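Local coordinates for protein phist (Plasmodium falciparum, PDB 4JLE) that binds the cytoplasmic tail of the virulence factor PfEMP1 through its PHIST domain and travels with it to knobs on the surface of infected red blood cells, at residues 57-62 with 89-94. Sequence-based numbering, arbitrary orientation.
Sequences KVEENI and FEMQGY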
loop_
_atom_site.group_PDB
_atom_site.type_symbol
_atom_site.label_atom_id
_atom_site.label_comp_id
_atom_site.label_asym_id
_atom_site.label_seq_id
_atom_site.Cartn_x
_atom_site.Cartn_y
_atom_site.Cartn_z
ATOM N N LYS B 57 -1.549 -7.370 -13.125
ATOM C CA LYS B 57 -1.095 -8.128 -14.286
ATOM C C LYS B 57 0.455 -8.159 -14.333
ATOM O O LYS B 57 1.011 -9.205 -14.665
ATOM C CB LYS B 57 -1.657 -7.585 -15.600
ATOM C CG LYS B 57 -3.118 -7.940 -15.851
ATOM C CD LYS B 57 -3.613 -7.225 -17.104
ATOM C CE LYS B 57 -5.104 -7.286 -17.323
ATOM N NZ LYS B 57 -5.694 -5.921 -17.279
ATOM N N VAL B 58 1.143 -7.048 -13.966
ATOM C CA VAL B 58 2.612 -7.002 -13.910
ATOM C C VAL B 58 3.103 -7.990 -12.835
ATOM O O VAL B 58 4.005 -8.769 -13.117
ATOM C CB VAL B 58 3.203 -5.589 -13.682
ATOM C CG1 VAL B 58 4.729 -5.636 -13.568
ATOM C CG2 VAL B 58 2.758 -4.616 -14.779
ATOM N N GLU B 59 2.477 -8.002 -11.637
ATOM C CA GLU B 59 2.848 -8.925 -10.559
ATOM C C GLU B 59 2.715 -10.374 -10.981
ATOM O O GLU B 59 3.611 -11.163 -10.695
ATOM C CB GLU B 59 2.020 -8.685 -9.313
ATOM C CG GLU B 59 2.405 -7.429 -8.549
ATOM C CD GLU B 59 1.715 -7.356 -7.202
ATOM O OE1 GLU B 59 2.422 -7.311 -6.167
ATOM O OE2 GLU B 59 0.462 -7.374 -7.185
ATOM N N GLU B 60 1.626 -10.717 -11.689
ATOM C CA GLU B 60 1.371 -12.059 -12.225
ATOM C C GLU B 60 2.491 -12.471 -13.165
ATOM O O GLU B 60 2.983 -13.590 -13.085
ATOM C CB GLU B 60 0.022 -12.094 -12.986
ATOM C CG GLU B 60 -1.207 -12.145 -12.100
ATOM C CD GLU B 60 -2.567 -11.882 -12.741
ATOM O OE1 GLU B 60 -2.669 -11.897 -13.990
ATOM O OE2 GLU B 60 -3.536 -11.650 -11.982
ATOM N N ASN B 61 2.888 -11.552 -14.057
ATOM C CA ASN B 61 3.946 -11.772 -15.042
ATOM C C ASN B 61 5.296 -12.022 -14.348
ATOM O O ASN B 61 6.034 -12.893 -14.796
ATOM C CB ASN B 61 4.025 -10.605 -16.040
ATOM C CG ASN B 61 2.818 -10.514 -16.962
ATOM O OD1 ASN B 61 2.038 -11.466 -17.110
ATOM N ND2 ASN B 61 2.630 -9.356 -17.600
ATOM N N ILE B 62 5.591 -11.302 -13.248
ATOM C CA ILE B 62 6.837 -11.502 -12.496
ATOM C C ILE B 62 6.812 -12.903 -11.879
ATOM O O ILE B 62 7.756 -13.660 -12.060
ATOM C CB ILE B 62 7.055 -10.394 -11.424
ATOM C CG1 ILE B 62 7.205 -8.993 -12.073
ATOM C CG2 ILE B 62 8.246 -10.740 -10.514
ATOM C CD1 ILE B 62 6.916 -7.802 -11.147
ATOM N N PHE B 89 4.121 -6.937 -1.086
ATOM C CA PHE B 89 4.120 -5.858 -0.099
ATOM C C PHE B 89 5.062 -4.738 -0.471
ATOM O O PHE B 89 4.747 -3.562 -0.301
ATOM C CB PHE B 89 4.547 -6.424 1.264
ATOM C CG PHE B 89 3.543 -7.324 1.965
ATOM C CD1 PHE B 89 2.251 -6.869 2.253
ATOM C CD2 PHE B 89 3.924 -8.574 2.441
ATOM C CE1 PHE B 89 1.348 -7.677 2.940
ATOM C CE2 PHE B 89 3.011 -9.392 3.120
ATOM C CZ PHE B 89 1.743 -8.921 3.402
ATOM N N GLU B 90 6.245 -5.097 -0.924
ATOM C CA GLU B 90 7.272 -4.123 -1.339
ATOM C C GLU B 90 6.826 -3.373 -2.614
ATOM O O GLU B 90 6.959 -2.152 -2.668
ATOM C CB GLU B 90 8.600 -4.826 -1.566
ATOM C CG GLU B 90 9.172 -5.434 -0.295
ATOM C CD GLU B 90 10.588 -5.934 -0.470
ATOM O OE1 GLU B 90 10.771 -7.146 -0.729
ATOM O OE2 GLU B 90 11.513 -5.091 -0.425
ATOM N N MET B 91 6.232 -4.102 -3.584
ATOM C CA MET B 91 5.704 -3.533 -4.840
ATOM C C MET B 91 4.524 -2.591 -4.567
ATOM O O MET B 91 4.497 -1.493 -5.136
ATOM C CB MET B 91 5.338 -4.632 -5.838
ATOM C CG MET B 91 6.563 -5.356 -6.341
ATOM S SD MET B 91 6.286 -6.547 -7.660
ATOM C CE MET B 91 5.684 -7.948 -6.790
ATOM N N GLN B 92 3.611 -2.969 -3.620
ATOM C CA GLN B 92 2.502 -2.112 -3.168
ATOM C C GLN B 92 3.060 -0.815 -2.601
ATOM O O GLN B 92 2.582 0.252 -2.963
ATOM C CB GLN B 92 1.609 -2.801 -2.117
ATOM C CG GLN B 92 0.756 -3.967 -2.659
ATOM C CD GLN B 92 -0.601 -3.559 -3.217
ATOM O OE1 GLN B 92 -0.701 -2.775 -4.172
ATOM N NE2 GLN B 92 -1.684 -4.128 -2.666
ATOM N N GLY B 93 4.118 -0.924 -1.798
ATOM C CA GLY B 93 4.814 0.202 -1.188
ATOM C C GLY B 93 5.336 1.216 -2.195
ATOM O O GLY B 93 5.179 2.428 -2.015
ATOM N N TYR B 94 5.942 0.723 -3.278
ATOM C CA TYR B 94 6.450 1.565 -4.353
ATOM C C TYR B 94 5.308 2.199 -5.145
ATOM O O TYR B 94 5.409 3.371 -5.492
ATOM C CB TYR B 94 7.366 0.757 -5.275
ATOM C CG TYR B 94 8.789 0.749 -4.777
ATOM C CD1 TYR B 94 9.622 1.856 -4.961
ATOM C CD2 TYR B 94 9.295 -0.339 -4.068
ATOM C CE1 TYR B 94 10.931 1.861 -4.482
ATOM C CE2 TYR B 94 10.617 -0.364 -3.625
ATOM C CZ TYR B 94 11.431 0.740 -3.830
ATOM O OH TYR B 94 12.735 0.728 -3.383
#
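M91 reaches from one long helix of the PHIST domain to pack against both E59 and I62 of another, and all the apolar packing of this contact runs through its thioether. The sulfur lies against the outermost methyl of I62, with M91 SD and I62 CD1 3.8 Å apart. The terminal methyl lies against the glutamate's CG, M91 CE being 3.8 Å from E59 CG. In each pair the side chains pass alongside one another in opposite directions. M91 is extended through its first carbons and then bends at the sulfur (chi3 -80°), which swings CE away from the line of the chain and onto E59. A flexible, unbranched methionine suits this place because it can bend to follow two unlike neighbours, while isoleucine, one turn on from E59, offers the sulfur the methyl at the end of its longer branch.

The polar part of the contact belongs to E59. No hydrogen bond joins the two segments; instead E59 OE1, which also approaches M91 CE to 3.4 Å, is hydrogen-bonded to H88 ND1, just before 89-94. The chain is extended beyond CG (chi2 -170°), carrying the carboxylate across to the second helix while CG stays against the methionine. Glutamate thus serves twice in a buried position, as hydrocarbon at CG and as a polar partner at its end.

The backbones come nearest at E59 and M91, whose CA atoms are 8.4 Å apart. The contact joins helices 37-72 and 77-110 of the three-helix bundle; F55 and F63 extend the apolar surroundings of M91 along the first helix, and W142 of the second subunit also packs on M91, bringing this interhelical core up to the dimer interface.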